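PDB 5Z06: Exo beta-1,2-glucooligosaccharide sophorohydrolase (non-reducing end) from Parabacteroides distasonis ATCC 8503, which hydrolyses linear beta-1,2-glucan and beta-1,2-glucooligosaccharides of four or more glucose units, releasing sophorose from the non-reducing end. Local coordinates for residues N523-V528 and K552-F557; S488-Q493 and K511-G516. One frame throughout, in Å; residues are numbered along the deposited sequence.

Interaction 1 of 2, residues N523-V528 and K552-F557; sequences NLKVGV and KYTNYF
Lys525 and Val526 pack against Tyr553, Thr554 and Tyr556 where the chain enters helix 556-573, which is N-capped by Asn555 and belongs to the glycoamylase-like region. The lysine runs alongside the turn before that helix. Its CB sits 3.9 Å from Thr554 CB, CG is 4.1 Å from Tyr553 O, and CD reaches 3.4 Å from that oxygen while lying beside Thr554 OG1. A bend at the last torsion (chi4 106°) carries NZ beyond the turn, where it forms a salt bridge with Glu558 in the first turn of the helix.

Val526 supplies the apolar half. Its CG2 touches both Tyr553 CB and Thr554 CG2, 3.6 Å from each, whereas CG1 (anti to the backbone N, chi1 165°) meets the edge of the Tyr556 ring, 3.8 Å from Tyr556 OH. That phenol oxygen also bonds to Asp551 and lies against the hydroxyl of Tyr513.

No direct hydrogen bond joins the two segments; a water makes weak bonds to Lys525 N and Thr554 OG1. Thr554 faces two ways: its CG2 lies 3.5 Å above one face of the Tyr556 ring, toward the rim, and its OG1 donates to Asn555 O at 2.7 Å, from 41° above the carbonyl plane.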
loop_
_atom_site.group_PDB
_atom_site.type_symbol
_atom_site.label_atom_id
_atom_site.label_comp_id
_atom_site.label_asym_id
_atom_site.label_seq_id
_atom_site.Cartn_x
_atom_site.Cartn_y
_atom_site.Cartn_z
ATOM N N ASN A 523 25.186 7.259 18.608
ATOM C CA ASN A 523 26.259 6.582 17.961
ATOM C C ASN A 523 25.818 5.244 17.400
ATOM O O ASN A 523 25.494 4.329 18.148
ATOM C CB ASN A 523 27.419 6.335 18.878
ATOM C CG ASN A 523 28.586 5.838 18.100
ATOM O OD1 ASN A 523 28.735 4.641 17.907
ATOM N ND2 ASN A 523 29.325 6.758 17.511
ATOM N N LEU A 524 25.882 5.136 16.083
ATOM C CA LEU A 524 25.392 3.990 15.372
ATOM C C LEU A 524 26.539 3.023 15.152
ATOM O O LEU A 524 27.423 3.300 14.350
ATOM C CB LEU A 524 24.815 4.461 14.025
ATOM C CG LEU A 524 23.806 3.562 13.357
ATOM C CD1 LEU A 524 22.613 3.302 14.278
ATOM C CD2 LEU A 524 23.355 4.192 12.044
ATOM N N LYS A 525 26.543 1.900 15.869
ATOM C CA LYS A 525 27.610 0.909 15.693
ATOM C C LYS A 525 27.586 0.245 14.325
ATOM O O LYS A 525 28.619 0.001 13.713
ATOM C CB LYS A 525 27.547 -0.144 16.786
ATOM C CG LYS A 525 27.985 0.373 18.153
ATOM C CD LYS A 525 27.699 -0.675 19.221
ATOM C CE LYS A 525 28.258 -0.305 20.580
ATOM N NZ LYS A 525 27.177 0.115 21.510
ATOM N N VAL A 526 26.399 -0.038 13.827
ATOM C CA VAL A 526 26.252 -0.718 12.559
ATOM C C VAL A 526 25.231 0.030 11.731
ATOM O O VAL A 526 24.264 0.593 12.251
ATOM C CB VAL A 526 25.779 -2.148 12.807
ATOM C CG1 VAL A 526 25.257 -2.807 11.529
ATOM C CG2 VAL A 526 26.905 -2.968 13.421
ATOM N N GLY A 527 25.422 -0.003 10.433
ATOM C CA GLY A 527 24.408 0.473 9.532
ATOM C C GLY A 527 24.974 1.352 8.459
ATOM O O GLY A 527 25.861 2.179 8.708
ATOM N N VAL A 528 24.423 1.201 7.268
ATOM C CA VAL A 528 24.767 2.048 6.151
ATOM C C VAL A 528 24.144 3.390 6.436
ATOM O O VAL A 528 22.990 3.475 6.884
ATOM C CB VAL A 528 24.174 1.512 4.849
ATOM C CG1 VAL A 528 24.351 2.521 3.712
ATOM C CG2 VAL A 528 24.831 0.184 4.489
ATOM N N LYS A 552 29.307 -9.590 16.826
ATOM C CA LYS A 552 30.533 -9.033 17.407
ATOM C C LYS A 552 30.534 -7.493 17.486
ATOM O O LYS A 552 31.261 -6.914 18.276
ATOM C CB LYS A 552 31.767 -9.587 16.693
ATOM C CG LYS A 552 32.098 -9.021 15.322
ATOM C CD LYS A 552 33.019 -9.978 14.533
ATOM C CE LYS A 552 34.132 -9.286 13.743
ATOM N NZ LYS A 552 35.362 -9.092 14.570
ATOM N N TYR A 553 29.668 -6.854 16.708
ATOM C CA TYR A 553 29.573 -5.388 16.625
ATOM C C TYR A 553 28.565 -4.711 17.530
ATOM O O TYR A 553 28.850 -3.671 18.083
ATOM C CB TYR A 553 29.194 -5.029 15.217
ATOM C CG TYR A 553 30.118 -5.625 14.218
ATOM C CD1 TYR A 553 31.470 -5.310 14.231
ATOM C CD2 TYR A 553 29.660 -6.506 13.271
ATOM C CE1 TYR A 553 32.341 -5.850 13.297
ATOM C CE2 TYR A 553 30.517 -7.047 12.333
ATOM C CZ TYR A 553 31.855 -6.715 12.346
ATOM O OH TYR A 553 32.699 -7.261 11.398
ATOM N N THR A 554 27.374 -5.278 17.654
ATOM C CA THR A 554 26.318 -4.645 18.415
ATOM C C THR A 554 25.247 -5.644 18.766
ATOM O O THR A 554 25.076 -6.664 18.080
ATOM C CB THR A 554 25.659 -3.472 17.605
ATOM O OG1 THR A 554 24.667 -2.802 18.400
ATOM C CG2 THR A 554 25.015 -3.962 16.291
ATOM N N ASN A 555 24.517 -5.334 19.823
ATOM C CA ASN A 555 23.200 -5.899 20.034
ATOM C C ASN A 555 22.219 -5.191 19.066
ATOM O O ASN A 555 22.287 -3.969 18.918
ATOM C CB ASN A 555 22.771 -5.645 21.444
ATOM C CG ASN A 555 21.361 -6.086 21.683
ATOM O OD1 ASN A 555 20.429 -5.268 21.686
ATOM N ND2 ASN A 555 21.177 -7.393 21.822
ATOM N N TYR A 556 21.310 -5.939 18.438
ATOM C CA TYR A 556 20.436 -5.350 17.412
ATOM C C TYR A 556 19.239 -4.548 17.915
ATOM O O TYR A 556 18.874 -3.576 17.280
ATOM C CB TYR A 556 20.099 -6.347 16.266
ATOM C CG TYR A 556 21.292 -6.372 15.393
ATOM C CD1 TYR A 556 21.488 -5.391 14.442
ATOM C CD2 TYR A 556 22.327 -7.239 15.660
ATOM C CE1 TYR A 556 22.643 -5.331 13.701
ATOM C CE2 TYR A 556 23.494 -7.204 14.918
ATOM C CZ TYR A 556 23.656 -6.241 13.948
ATOM O OH TYR A 556 24.810 -6.196 13.215
ATOM N N PHE A 557 18.664 -4.881 19.056
ATOM C CA PHE A 557 17.639 -4.015 19.587
ATOM C C PHE A 557 18.248 -2.630 19.821
ATOM O O PHE A 557 17.639 -1.634 19.482
ATOM C CB PHE A 557 17.065 -4.498 20.909
ATOM C CG PHE A 557 16.046 -3.556 21.464
ATOM C CD1 PHE A 557 14.748 -3.551 20.947
ATOM C CD2 PHE A 557 16.390 -2.608 22.421
ATOM C CE1 PHE A 557 13.809 -2.651 21.420
ATOM C CE2 PHE A 557 15.447 -1.705 22.899
ATOM C CZ PHE A 557 14.160 -1.726 22.401
HETATM O O HOH W 1 24.491 0.523 18.326
#

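Interaction 2 of 2, residues S488-Q493 and K511-G516; sequences SGWASQ and KMYTNG
Trp490, Ala491 and Gln493 meet Met512 and Tyr513 in a buried aromatic contact, flanked by a side-chain amide bonded to two backbone carbonyls, that joins the end of helix 485-490 to the loop before strand 518-519. Tyr513 is the central residue of a classic gamma turn, closed by a weak bond from Thr514 N to Met512 O. With CG anti to the backbone N (chi1 -176°), its ring extends across the helix end. Ala491 CB stands over the centre of one ring face, a CH-pi contact at 3.6 Å from the centroid. Farther out the ring meets Trp490 obliquely, planes at 68°, and Trp490 NE1 gives Tyr513 OH a weak, bent bond of 2.7 Å (130°); the same oxygen also lies against the hydroxyl of Tyr556. Shortening Tyr513 to an alanine would remove the ring, so the Trp490 N-H would probably lose this acceptor and a gap open beside Ala491 CB.

Gln493 NE2 donates to Ala491 O at 2.9 Å and to Met512 O at 2.8 Å, both nearly in its amide plane. Thr514 OG1 reaches Met512 O from the opposite face. Flipping the amide would set OE1 against two acceptors, consistent with one orientation that pins the gamma turn.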
loop_
_atom_site.group_PDB
_atom_site.type_symbol
_atom_site.label_atom_id
_atom_site.label_comp_id
_atom_site.label_asym_id
_atom_site.label_seq_id
_atom_site.Cartn_x
_atom_site.Cartn_y
_atom_site.Cartn_z
ATOM N N SER A 488 30.953 -13.153 6.511
ATOM C CA SER A 488 31.590 -13.129 5.199
ATOM C C SER A 488 30.642 -12.526 4.160
ATOM O O SER A 488 31.091 -11.936 3.179
ATOM C CB SER A 488 32.004 -14.543 4.807
ATOM O OG SER A 488 30.884 -15.310 4.366
ATOM N N GLY A 489 29.333 -12.667 4.397
ATOM C CA GLY A 489 28.304 -12.208 3.472
ATOM C C GLY A 489 27.558 -11.002 3.973
ATOM O O GLY A 489 27.863 -9.871 3.591
ATOM N N TRP A 490 26.578 -11.255 4.837
ATOM C CA TRP A 490 25.809 -10.196 5.475
ATOM C C TRP A 490 26.709 -9.030 5.943
ATOM O O TRP A 490 26.521 -7.897 5.505
ATOM C CB TRP A 490 25.014 -10.778 6.631
ATOM C CG TRP A 490 24.553 -9.804 7.560
ATOM C CD1 TRP A 490 25.073 -9.536 8.766
ATOM C CD2 TRP A 490 23.474 -8.891 7.361
ATOM N NE1 TRP A 490 24.359 -8.534 9.375
ATOM C CE2 TRP A 490 23.373 -8.112 8.528
ATOM C CE3 TRP A 490 22.540 -8.701 6.330
ATOM C CZ2 TRP A 490 22.405 -7.115 8.695
ATOM C CZ3 TRP A 490 21.557 -7.712 6.502
ATOM C CH2 TRP A 490 21.511 -6.929 7.675
ATOM N N ALA A 491 27.697 -9.319 6.788
ATOM C CA ALA A 491 28.591 -8.278 7.321
ATOM C C ALA A 491 29.971 -8.286 6.636
ATOM O O ALA A 491 30.976 -7.967 7.251
ATOM C CB ALA A 491 28.727 -8.419 8.827
ATOM N N SER A 492 29.991 -8.657 5.367
ATOM C CA SER A 492 31.204 -8.733 4.586
ATOM C C SER A 492 32.044 -7.477 4.749
ATOM O O SER A 492 31.529 -6.359 4.632
ATOM C CB SER A 492 30.869 -8.873 3.105
ATOM O OG SER A 492 32.051 -8.887 2.318
ATOM N N GLN A 493 33.335 -7.682 5.005
ATOM C CA GLN A 493 34.302 -6.598 5.015
ATOM C C GLN A 493 34.968 -6.368 3.655
ATOM O O GLN A 493 35.795 -5.477 3.537
ATOM C CB GLN A 493 35.342 -6.855 6.101
ATOM C CG GLN A 493 34.735 -6.968 7.490
ATOM C CD GLN A 493 34.033 -5.687 7.892
ATOM O OE1 GLN A 493 34.672 -4.659 8.104
ATOM N NE2 GLN A 493 32.705 -5.733 7.960
ATOM N N LYS A 511 29.928 1.681 5.288
ATOM C CA LYS A 511 30.451 0.842 4.218
ATOM C C LYS A 511 31.260 -0.354 4.784
ATOM O O LYS A 511 31.364 -1.372 4.121
ATOM C CB LYS A 511 31.273 1.654 3.206
ATOM C CG LYS A 511 32.644 2.062 3.703
ATOM C CD LYS A 511 33.379 2.840 2.628
ATOM C CE LYS A 511 34.842 2.960 2.988
ATOM N NZ LYS A 511 35.606 3.514 1.845
ATOM N N MET A 512 31.791 -0.234 6.000
ATOM C CA MET A 512 32.485 -1.349 6.686
ATOM C C MET A 512 31.541 -2.281 7.465
ATOM O O MET A 512 31.992 -3.054 8.307
ATOM C CB MET A 512 33.553 -0.799 7.662
ATOM C CG MET A 512 34.633 0.088 7.039
ATOM S SD MET A 512 35.398 -0.749 5.649
ATOM C CE MET A 512 36.415 -1.989 6.472
ATOM N N TYR A 513 30.244 -2.203 7.171
ATOM C CA TYR A 513 29.153 -2.845 7.934
ATOM C C TYR A 513 28.929 -2.128 9.227
ATOM O O TYR A 513 27.824 -1.629 9.495
ATOM C CB TYR A 513 29.327 -4.350 8.184
ATOM C CG TYR A 513 28.113 -4.894 8.885
ATOM C CD1 TYR A 513 26.925 -5.097 8.198
ATOM C CD2 TYR A 513 28.136 -5.153 10.246
ATOM C CE1 TYR A 513 25.792 -5.587 8.846
ATOM C CE2 TYR A 513 27.016 -5.623 10.898
ATOM C CZ TYR A 513 25.851 -5.833 10.193
ATOM O OH TYR A 513 24.766 -6.293 10.893
ATOM N N THR A 514 29.966 -2.139 10.056
ATOM C CA THR A 514 30.102 -1.182 11.131
ATOM C C THR A 514 30.133 0.241 10.587
ATOM O O THR A 514 30.531 0.507 9.444
ATOM C CB THR A 514 31.402 -1.383 11.901
ATOM O OG1 THR A 514 32.485 -1.439 10.963
ATOM C CG2 THR A 514 31.334 -2.656 12.706
ATOM N N ASN A 515 29.732 1.161 11.438
ATOM C CA ASN A 515 29.573 2.539 11.029
ATOM C C ASN A 515 30.402 3.382 12.001
ATOM O O ASN A 515 31.431 3.947 11.605
ATOM C CB ASN A 515 28.076 2.882 11.008
ATOM C CG ASN A 515 27.795 4.311 10.596
ATOM O OD1 ASN A 515 28.513 5.235 10.983
ATOM N ND2 ASN A 515 26.716 4.506 9.843
ATOM N N GLY A 516 29.955 3.471 13.253
ATOM C CA GLY A 516 30.661 4.242 14.259
ATOM C C GLY A 516 30.441 5.739 14.261
ATOM O O GLY A 516 30.910 6.408 15.169
#

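How the interactions relate
From the N terminus, the chain leaves helix 485-490, runs through helix 495-505 and returns at residues 511-516, where interaction 2 closes the first loop. It then passes strands 518-519 and 522-523 and enters 523-528; an irregular connection of 23 residues leads to 552-557, and interaction 1 closes the second loop at the start of helix 556-573. The loops follow in series, neither nested nor crossed, yet their contacts meet, with centres about 10 Å apart. Backbone bonds such as Tyr513 to Gly527 and Asn515 to Lys525 join 511-516 to 523-528, Asn515 ND2 bonds to Gly527 O, and Val526 CG1 packs on Tyr513 CZ. The two segments thus bridge helices 485-490 and 556-573.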